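PDB 4IV6: acyl-CoA dehydrogenase FadE3 from Mycobacterium smegmatis, which belongs to the acyl-CoA dehydrogenase family of flavoproteins and binds dihydroflavine-adenine dinucleotide in a four-chain assembly. Local coordinates for residues 261-266 with 353-358; 251-256 with 324-329; 147-152 with 224-229. All coordinates share one frame; numbering follows the deposited sequence. Where two conformers were deposited one is given.

Contact 1: 261-266 with 353-358; sequences FEDALR and ERYFRD
Tyr355 and Asp263 join two helices of the largely helical C-terminal domain of the acyl-CoA dehydrogenase fold by a single side-chain hydrogen bond. Segment 261-266 belongs to the long helix 234-270 and segment 353-358 to the short helix 352-364; within the two segments, direct contact is made by these two residues alone. Both CB atoms point toward the opposite segment. The phenol spans most of the distance: with CG anti to the carbonyl carbon (chi1 -43°), the ring leaves helix 352-364 and carries its hydroxyl to the carboxylate. The hydroxyl donates to the carboxylate, with OH of Tyr355 3.0 Å from OD2 of Asp263. That oxygen lies at the ring edge, in the ring plane, and is also 3.3 Å from CE2 of Tyr355. Relative to the carboxylate, the phenol oxygen lies above its plane, 41° out of it, and the carboxylate and ring planes are inclined at 46°.

The other carboxylate oxygen has its own partners. Arg266, one turn further along the helix, forms a salt bridge, NH2 of Arg266 3.3 Å from OD1 of Asp263, whose hydrogen bond is weak, while Arg266 NH1 pairs with Glu270. The arginine probably helps to keep the acid charged. On helix 352-364, Arg357 grips Glu353 side-on, NE to OE2 and NH2 to OE1, and its NH1 reaches Glu34. The Tyr355 side chain packs on Val256, Ala259 and Ala260 of helix 234-270, and Phe356 stacks on Phe356 of the second subunit, so helix 352-364 also faces a subunit interface. One water closes the polar end of the contact: it donates to OD1 of Asp263 at 3.0 Å and, weakly, to OH of Tyr355 at 3.5 Å.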
loop_
_atom_site.group_PDB
_atom_site.type_symbol
_atom_site.label_atom_id
_atom_site.label_comp_id
_atom_site.label_asym_id
_atom_site.label_seq_id
_atom_site.Cartn_x
_atom_site.Cartn_y
_atom_site.Cartn_z
ATOM N N PHE B 261 7.360 16.788 5.396
ATOM C CA PHE B 261 8.670 16.188 5.174
ATOM C C PHE B 261 9.818 16.972 5.807
ATOM O O PHE B 261 10.667 16.383 6.490
ATOM C CB PHE B 261 8.950 15.982 3.690
ATOM C CG PHE B 261 10.294 15.359 3.429
ATOM C CD1 PHE B 261 10.529 14.047 3.820
ATOM C CD2 PHE B 261 11.314 16.086 2.866
ATOM C CE1 PHE B 261 11.771 13.443 3.616
ATOM C CE2 PHE B 261 12.561 15.492 2.650
ATOM C CZ PHE B 261 12.786 14.174 3.030
ATOM N N GLU B 262 9.856 18.285 5.611
ATOM C CA GLU B 262 10.890 19.099 6.272
ATOM C C GLU B 262 10.906 18.911 7.793
ATOM O O GLU B 262 11.985 18.740 8.388
ATOM C CB GLU B 262 10.721 20.594 5.955
ATOM C CG GLU B 262 11.110 20.948 4.550
ATOM C CD GLU B 262 10.752 22.374 4.159
ATOM O OE1 GLU B 262 10.576 23.243 5.015
ATOM O OE2 GLU B 262 10.635 22.634 2.971
ATOM N N ASP B 263 9.726 18.947 8.424
ATOM C CA ASP B 263 9.638 18.803 9.872
ATOM C C ASP B 263 10.120 17.431 10.322
ATOM O O ASP B 263 10.841 17.307 11.300
ATOM C CB ASP B 263 8.212 19.030 10.389
ATOM C CG ASP B 263 7.807 20.495 10.396
ATOM O OD1 ASP B 263 8.630 21.360 9.975
ATOM O OD2 ASP B 263 6.643 20.788 10.800
ATOM N N ALA B 264 9.710 16.393 9.607
ATOM C CA ALA B 264 10.104 15.036 9.933
ATOM C C ALA B 264 11.625 14.841 9.802
ATOM O O ALA B 264 12.260 14.258 10.666
ATOM C CB ALA B 264 9.369 14.069 9.037
ATOM N N LEU B 265 12.203 15.353 8.729
ATOM C CA LEU B 265 13.645 15.204 8.507
ATOM C C LEU B 265 14.448 15.942 9.551
ATOM O O LEU B 265 15.408 15.398 10.092
ATOM C CB LEU B 265 14.015 15.726 7.132
ATOM C CG LEU B 265 15.486 15.629 6.739
ATOM C CD1 LEU B 265 15.995 14.201 6.789
ATOM C CD2 LEU B 265 15.626 16.178 5.325
ATOM N N ARG B 266 14.037 17.168 9.853
ATOM C CA ARG B 266 14.667 17.932 10.910
ATOM C C ARG B 266 14.531 17.229 12.251
ATOM O O ARG B 266 15.518 17.037 12.957
ATOM C CB ARG B 266 14.076 19.331 11.026
ATOM C CG ARG B 266 14.584 20.093 12.246
ATOM C CD ARG B 266 14.047 21.533 12.330
ATOM N NE ARG B 266 12.581 21.579 12.187
ATOM C CZ ARG B 266 11.689 21.075 13.057
ATOM N NH1 ARG B 266 12.056 20.462 14.201
ATOM N NH2 ARG B 266 10.398 21.196 12.789
ATOM N N GLU B 353 0.492 17.501 13.122
ATOM C CA GLU B 353 -0.929 17.179 13.246
ATOM C C GLU B 353 -1.779 18.069 12.364
ATOM O O GLU B 353 -2.775 17.625 11.833
ATOM C CB GLU B 353 -1.415 17.250 14.693
ATOM C CG GLU B 353 -1.447 18.644 15.298
ATOM C CD GLU B 353 -2.754 19.400 15.084
ATOM O OE1 GLU B 353 -2.715 20.649 15.003
ATOM O OE2 GLU B 353 -3.813 18.754 15.029
ATOM N N ARG B 354 -1.358 19.317 12.172
ATOM C CA ARG B 354 -2.076 20.209 11.292
ATOM C C ARG B 354 -1.966 19.736 9.828
ATOM O O ARG B 354 -2.966 19.756 9.100
ATOM C CB ARG B 354 -1.564 21.652 11.412
ATOM C CG ARG B 354 -2.423 22.609 10.624
ATOM C CD ARG B 354 -1.702 23.768 10.034
ATOM N NE ARG B 354 -0.534 24.303 10.750
ATOM C CZ ARG B 354 0.462 24.901 10.090
ATOM N NH1 ARG B 354 0.422 25.001 8.742
ATOM N NH2 ARG B 354 1.487 25.419 10.746
ATOM N N TYR B 355 -0.763 19.361 9.385
ATOM C CA TYR B 355 -0.635 18.869 8.010
ATOM C C TYR B 355 -1.503 17.641 7.796
ATOM O O TYR B 355 -2.074 17.466 6.732
ATOM C CB TYR B 355 0.817 18.577 7.610
ATOM C CG TYR B 355 1.812 19.621 8.049
ATOM C CD1 TYR B 355 1.575 20.978 7.871
ATOM C CD2 TYR B 355 3.027 19.231 8.624
ATOM C CE1 TYR B 355 2.504 21.928 8.284
ATOM C CE2 TYR B 355 3.946 20.169 9.039
ATOM C CZ TYR B 355 3.690 21.497 8.857
ATOM O OH TYR B 355 4.656 22.381 9.242
ATOM N N PHE B 356 -1.560 16.787 8.810
ATOM C CA PHE B 356 -2.354 15.566 8.784
ATOM C C PHE B 356 -3.848 15.912 8.635
ATOM O O PHE B 356 -4.562 15.264 7.896
ATOM C CB PHE B 356 -2.078 14.768 10.072
ATOM C CG PHE B 356 -2.884 13.508 10.232
ATOM C CD1 PHE B 356 -2.503 12.331 9.603
ATOM C CD2 PHE B 356 -3.994 13.471 11.063
ATOM C CE1 PHE B 356 -3.242 11.155 9.782
ATOM C CE2 PHE B 356 -4.720 12.305 11.236
ATOM C CZ PHE B 356 -4.340 11.154 10.604
ATOM N N ARG B 357 -4.303 16.947 9.330
ATOM C CA ARG B 357 -5.704 17.375 9.241
ATOM C C ARG B 357 -6.002 18.094 7.922
ATOM O O ARG B 357 -7.119 18.067 7.465
ATOM C CB ARG B 357 -6.051 18.327 10.405
ATOM C CG ARG B 357 -6.213 17.684 11.766
ATOM C CD ARG B 357 -6.725 18.693 12.767
ATOM N NE ARG B 357 -5.720 19.698 13.097
ATOM C CZ ARG B 357 -5.697 20.957 12.670
ATOM N NH1 ARG B 357 -6.659 21.451 11.908
ATOM N NH2 ARG B 357 -4.723 21.762 13.079
ATOM N N ASP B 358 -5.003 18.757 7.340
ATOM C CA ASP B 358 -5.198 19.528 6.107
ATOM C C ASP B 358 -5.171 18.652 4.836
ATOM O O ASP B 358 -5.883 18.913 3.878
ATOM C CB ASP B 358 -4.160 20.630 5.986
ATOM C CG ASP B 358 -4.490 21.853 6.854
ATOM O OD1 ASP B 358 -5.623 21.927 7.397
ATOM O OD2 ASP B 358 -3.618 22.730 6.979
HETATM O O HOH W 1 7.715 23.180 7.785
#

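Contact 2: 251-256 with 324-329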
loop_
_atom_site.group_PDB
_atom_site.type_symbol
_atom_site.label_atom_id
_atom_site.label_comp_id
_atom_site.label_asym_id
_atom_site.label_seq_id
_atom_site.Cartn_x
_atom_site.Cartn_y
_atom_site.Cartn_z
ATOM N N ALA B 251 -0.390 21.565 -6.387
ATOM C CA ALA B 251 0.602 22.422 -5.723
ATOM C C ALA B 251 0.327 22.605 -4.237
ATOM O O ALA B 251 1.262 22.651 -3.442
ATOM C CB ALA B 251 0.660 23.787 -6.403
ATOM N N ARG B 252 -0.946 22.742 -3.846
ATOM C CA ARG B 252 -1.253 22.755 -2.438
ATOM C C ARG B 252 -0.756 21.529 -1.726
ATOM O O ARG B 252 -0.270 21.607 -0.595
ATOM C CB ARG B 252 -2.747 22.806 -2.177
ATOM C CG ARG B 252 -3.292 24.151 -2.023
ATOM C CD ARG B 252 -4.726 24.084 -1.525
ATOM N NE ARG B 252 -5.573 24.611 -2.546
ATOM C CZ ARG B 252 -6.886 24.529 -2.539
ATOM N NH1 ARG B 252 -7.531 25.074 -3.529
ATOM N NH2 ARG B 252 -7.542 23.919 -1.561
ATOM N N ALA B 253 -0.945 20.393 -2.382
ATOM C CA ALA B 253 -0.605 19.111 -1.821
ATOM C C ALA B 253 0.922 18.939 -1.767
ATOM O O ALA B 253 1.454 18.475 -0.767
ATOM C CB ALA B 253 -1.300 17.994 -2.608
ATOM N N THR B 254 1.655 19.347 -2.804
ATOM C CA THR B 254 3.094 19.262 -2.688
ATOM C C THR B 254 3.647 20.228 -1.645
ATOM O O THR B 254 4.656 19.946 -1.042
ATOM C CB THR B 254 3.848 19.442 -4.008
ATOM O OG1 THR B 254 3.530 20.707 -4.598
ATOM C CG2 THR B 254 3.545 18.290 -4.934
ATOM N N GLY B 255 2.949 21.334 -1.403
ATOM C CA GLY B 255 3.371 22.317 -0.413
ATOM C C GLY B 255 3.192 21.777 0.982
ATOM O O GLY B 255 4.117 21.855 1.803
ATOM N N VAL B 256 2.019 21.183 1.240
ATOM C CA VAL B 256 1.762 20.548 2.526
ATOM C C VAL B 256 2.750 19.380 2.765
ATOM O O VAL B 256 3.329 19.252 3.836
ATOM C CB VAL B 256 0.298 20.087 2.667
ATOM C CG1 VAL B 256 0.113 19.251 3.923
ATOM C CG2 VAL B 256 -0.624 21.294 2.744
ATOM N N LEU B 324 -4.187 13.960 -8.509
ATOM C CA LEU B 324 -4.369 12.645 -7.903
ATOM C C LEU B 324 -3.092 12.190 -7.199
ATOM O O LEU B 324 -3.118 11.838 -6.017
ATOM C CB LEU B 324 -4.752 11.615 -8.970
ATOM C CG LEU B 324 -4.917 10.153 -8.501
ATOM C CD1 LEU B 324 -6.073 10.040 -7.522
ATOM C CD2 LEU B 324 -5.147 9.289 -9.710
ATOM N N PHE B 325 -1.968 12.222 -7.906
ATOM C CA PHE B 325 -0.737 11.741 -7.323
ATOM C C PHE B 325 -0.284 12.599 -6.133
ATOM O O PHE B 325 0.127 12.069 -5.092
ATOM C CB PHE B 325 0.379 11.673 -8.362
ATOM C CG PHE B 325 1.592 10.938 -7.868
ATOM C CD1 PHE B 325 1.610 9.551 -7.851
ATOM C CD2 PHE B 325 2.692 11.624 -7.378
ATOM C CE1 PHE B 325 2.727 8.861 -7.376
ATOM C CE2 PHE B 325 3.804 10.939 -6.886
ATOM C CZ PHE B 325 3.814 9.566 -6.888
ATOM N N ALA B 326 -0.311 13.919 -6.300
ATOM C CA ALA B 326 0.209 14.781 -5.257
ATOM C C ALA B 326 -0.646 14.710 -3.983
ATOM O O ALA B 326 -0.116 14.722 -2.875
ATOM C CB ALA B 326 0.306 16.241 -5.737
ATOM N N SER B 327 -1.960 14.711 -4.136
ATOM C CA SER B 327 -2.867 14.668 -2.986
ATOM C C SER B 327 -2.746 13.353 -2.190
ATOM O O SER B 327 -2.726 13.384 -0.936
ATOM C CB SER B 327 -4.314 14.912 -3.420
ATOM O OG SER B 327 -4.823 13.892 -4.245
ATOM N N GLU B 328 -2.635 12.221 -2.889
ATOM C CA GLU B 328 -2.454 10.926 -2.208
ATOM C C GLU B 328 -1.081 10.909 -1.525
ATOM O O GLU B 328 -0.952 10.477 -0.366
ATOM C CB GLU B 328 -2.565 9.758 -3.191
ATOM C CG GLU B 328 -3.948 9.555 -3.753
ATOM C CD GLU B 328 -4.982 9.166 -2.709
ATOM O OE1 GLU B 328 -4.640 8.503 -1.723
ATOM O OE2 GLU B 328 -6.164 9.503 -2.865
ATOM N N THR B 329 -0.056 11.413 -2.239
ATOM C CA THR B 329 1.288 11.502 -1.691
ATOM C C THR B 329 1.326 12.381 -0.438
ATOM O O THR B 329 1.937 11.996 0.556
ATOM C CB THR B 329 2.295 12.036 -2.731
ATOM O OG1 THR B 329 2.463 11.044 -3.749
ATOM C CG2 THR B 329 3.665 12.270 -2.124
#
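The methyl of Ala253 meets the backbone of helix 316-340 almost directly, its CB 3.5 Å from the carbonyl O of Ala326 and 3.7 Å from the amide N of Ser327. Ala326 answers with its own methyl, and the two CB atoms, of Ala253 and Ala326, are 3.9 Å apart. Thr254 adds a third methyl: its CG2 also lies 3.9 Å from CB of Ala326, which is thus touched by two neighbouring residues of helix 234-270. The touching residues are all buried, and the side-chain part of the contact is methyl on methyl. Such small side chains let the helices come close, with a closest axial approach of 7.9 Å between the short segments; these run in the same general direction, inclined by 30°. CA of Ala253 stands 5.1 Å from CA of Ser327.

The two hydroxyls beside the contact have partners elsewhere. In Thr254, OG1 sits between the backbone N and the carbonyl carbon (chi1 58°) and bonds to Glu76, while CG2 is left facing Ala326. Ser327, whose CB points away from helix 234-270, has its hydroxyl bonded to the carbonyl of Lys323 in the preceding turn and to Asn369. Further along, Thr329 OG1 and N both bond to the carbonyl O of Phe325, from opposite faces of its plane.

This pair lies inside the helical C-terminal domain of the acyl-CoA dehydrogenase fold: helix 282-310 packs on Thr254, Phe325 and Thr329, helix 369-383 covers Leu324, and helix 352-364 meets Arg252, Val256 and Ser327.

Contact 3: 147-152 with 224-229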
loop_
_atom_site.group_PDB
_atom_site.type_symbol
_atom_site.label_atom_id
_atom_site.label_comp_id
_atom_site.label_asym_id
_atom_site.label_seq_id
_atom_site.Cartn_x
_atom_site.Cartn_y
_atom_site.Cartn_z
ATOM N N ASP B 147 -34.719 41.294 -18.918
ATOM C CA ASP B 147 -33.274 41.352 -19.030
ATOM C C ASP B 147 -32.565 40.931 -17.774
ATOM O O ASP B 147 -31.410 41.292 -17.585
ATOM C CB ASP B 147 -32.823 42.742 -19.429
ATOM C CG ASP B 147 -33.408 43.172 -20.766
ATOM O OD1 ASP B 147 -33.412 42.365 -21.731
ATOM O OD2 ASP B 147 -33.873 44.319 -20.828
ATOM N N ASP B 148 -33.250 40.145 -16.938
ATOM C CA ASP B 148 -32.649 39.507 -15.772
ATOM C C ASP B 148 -32.685 37.991 -15.884
ATOM O O ASP B 148 -33.532 37.417 -16.557
ATOM C CB ASP B 148 -33.397 39.863 -14.471
ATOM C CG ASP B 148 -33.195 41.303 -14.031
ATOM O OD1 ASP B 148 -32.100 41.918 -14.267
ATOM O OD2 ASP B 148 -34.161 41.807 -13.399
ATOM N N TYR B 149 -31.759 37.358 -15.182
ATOM C CA TYR B 149 -31.943 35.989 -14.733
ATOM C C TYR B 149 -32.481 36.048 -13.304
ATOM O O TYR B 149 -32.046 36.881 -12.511
ATOM C CB TYR B 149 -30.636 35.203 -14.749
ATOM C CG TYR B 149 -30.114 34.851 -16.126
ATOM C CD1 TYR B 149 -30.753 33.919 -16.927
ATOM C CD2 TYR B 149 -28.937 35.413 -16.594
ATOM C CE1 TYR B 149 -30.231 33.568 -18.173
ATOM C CE2 TYR B 149 -28.423 35.074 -17.834
ATOM C CZ TYR B 149 -29.065 34.153 -18.615
ATOM O OH TYR B 149 -28.509 33.845 -19.846
ATOM N N VAL B 150 -33.431 35.168 -13.013
ATOM C CA VAL B 150 -33.920 34.937 -11.683
ATOM C C VAL B 150 -33.367 33.610 -11.202
ATOM O O VAL B 150 -33.684 32.557 -11.759
ATOM C CB VAL B 150 -35.445 34.880 -11.619
ATOM C CG1 VAL B 150 -35.881 34.778 -10.166
ATOM C CG2 VAL B 150 -36.048 36.120 -12.285
ATOM N N ILE B 151 -32.559 33.693 -10.146
ATOM C CA ILE B 151 -31.853 32.540 -9.589
ATOM C C ILE B 151 -32.536 32.020 -8.326
ATOM O O ILE B 151 -32.795 32.785 -7.367
ATOM C CB ILE B 151 -30.386 32.903 -9.257
ATOM C CG1 ILE B 151 -29.677 33.541 -10.460
ATOM C CG2 ILE B 151 -29.603 31.688 -8.809
ATOM C CD1 ILE B 151 -28.312 34.132 -10.133
ATOM N N ASN B 152 -32.776 30.694 -8.332
ATOM C CA ASN B 152 -33.264 29.968 -7.186
ATOM C C ASN B 152 -32.491 28.688 -6.957
ATOM O O ASN B 152 -32.223 27.940 -7.898
ATOM C CB ASN B 152 -34.738 29.605 -7.412
ATOM C CG ASN B 152 -35.643 30.796 -7.258
ATOM O OD1 ASN B 152 -35.843 31.266 -6.148
ATOM N ND2 ASN B 152 -36.187 31.307 -8.376
ATOM N N SER B 224 -26.565 40.020 -18.686
ATOM C CA SER B 224 -25.140 40.240 -18.983
ATOM C C SER B 224 -24.198 39.516 -18.007
ATOM O O SER B 224 -22.994 39.436 -18.244
ATOM C CB SER B 224 -24.847 41.748 -19.001
ATOM O OG SER B 224 -24.962 42.299 -17.693
ATOM N N SER B 225 -24.736 38.962 -16.920
ATOM C CA SER B 225 -23.919 38.167 -15.995
ATOM C C SER B 225 -23.462 36.840 -16.597
ATOM O O SER B 225 -22.570 36.200 -16.050
ATOM C CB SER B 225 -24.691 37.867 -14.706
ATOM O OG SER B 225 -25.832 37.084 -14.991
ATOM N N LEU B 226 -24.094 36.417 -17.690
ATOM C CA LEU B 226 -23.744 35.169 -18.352
ATOM C C LEU B 226 -22.291 35.198 -18.745
ATOM O O LEU B 226 -21.814 36.182 -19.304
ATOM C CB LEU B 226 -24.605 34.947 -19.612
ATOM C CG LEU B 226 -24.250 33.700 -20.431
ATOM C CD1 LEU B 226 -24.453 32.385 -19.664
ATOM C CD2 LEU B 226 -25.030 33.685 -21.729
ATOM N N LEU B 227 -21.561 34.134 -18.444
ATOM C CA LEU B 227 -20.166 34.036 -18.889
ATOM C C LEU B 227 -20.173 33.552 -20.325
ATOM O O LEU B 227 -20.552 32.422 -20.596
ATOM C CB LEU B 227 -19.366 33.074 -18.010
ATOM C CG LEU B 227 -17.907 32.831 -18.435
ATOM C CD1 LEU B 227 -17.054 34.077 -18.225
ATOM C CD2 LEU B 227 -17.347 31.653 -17.659
ATOM N N GLY B 228 -19.737 34.408 -21.224
ATOM C CA GLY B 228 -19.740 34.147 -22.666
ATOM C C GLY B 228 -21.027 34.638 -23.304
ATOM O O GLY B 228 -21.911 35.171 -22.614
ATOM N N ASP B 229 -21.137 34.443 -24.619
ATOM C CA ASP B 229 -22.299 34.902 -25.375
ATOM C C ASP B 229 -23.452 33.912 -25.396
ATOM O O ASP B 229 -24.567 34.329 -25.629
ATOM C CB ASP B 229 -21.919 35.214 -26.827
ATOM C CG ASP B 229 -20.908 36.327 -26.940
ATOM O OD1 ASP B 229 -20.927 37.258 -26.121
ATOM O OD2 ASP B 229 -20.086 36.260 -27.856
#
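Ser225 and Leu226 meet the ring of Tyr149 where the beta domain, the middle domain of the acyl-CoA dehydrogenase fold, gives way to the helical C-terminal domain. Tyr149 lies on strand 148-159, which pairs antiparallel with strand 219-222; the second segment is the loop that leaves that partner strand and leads to helix 234-270. Ser224 and Ser225 continue a 3-10 turn begun just before them. In one of two conformers, OG of Ser225 lies near the ring plane at the edge, 3.9 Å from CD2 of Tyr149; the second conformer makes this approach less certain. The approach is to a ring C-H; the hydroxyl's hydrogen-bond partner is the carbonyl O of Pro222, at the end of strand 219-222.

Leu226 follows and lies against the outer part of the ring. Its CB is 4.2 Å from CE2 of Tyr149, also at the edge, and the leucine side chain runs obliquely to the tyrosine. Leu226 also touches Ser185 and Leu187 of strand 184-190, and Leu187 packs on Tyr149 as well, so a strand of a second sheet borders both residues. The carbonyls of Leu226 and Leu227 bond to Gln107 and Gln237, tying the loop to helices 105-116 and 234-270.

The phenol end bonds to Glu231, just past the segment, while its OH lies 4.0 Å from CD2 of Leu226.

How the contacts relate
Contacts 1 and 2 both use helix 234-270 in the C-terminal helical domain, their centres about 13 Å apart, and they touch where CB of Tyr355 packs 3.8 Å from CG1 of Val256. Contact 2 is the deeper, its centre about 11 Å from that of the chain, and is made by methyls and backbone; contact 1, partly buried with its centre about 20 Å out, spans a wider separation with a hydrogen bond and a water. Contact 3 has its centre about 26 Å from the chain's, on the opposite side, where strand meets loop, yet its touching residues are buried. There an aromatic edge packs while the hydroxyls bond elsewhere. Its nearest atoms are about 18 Å from contact 2.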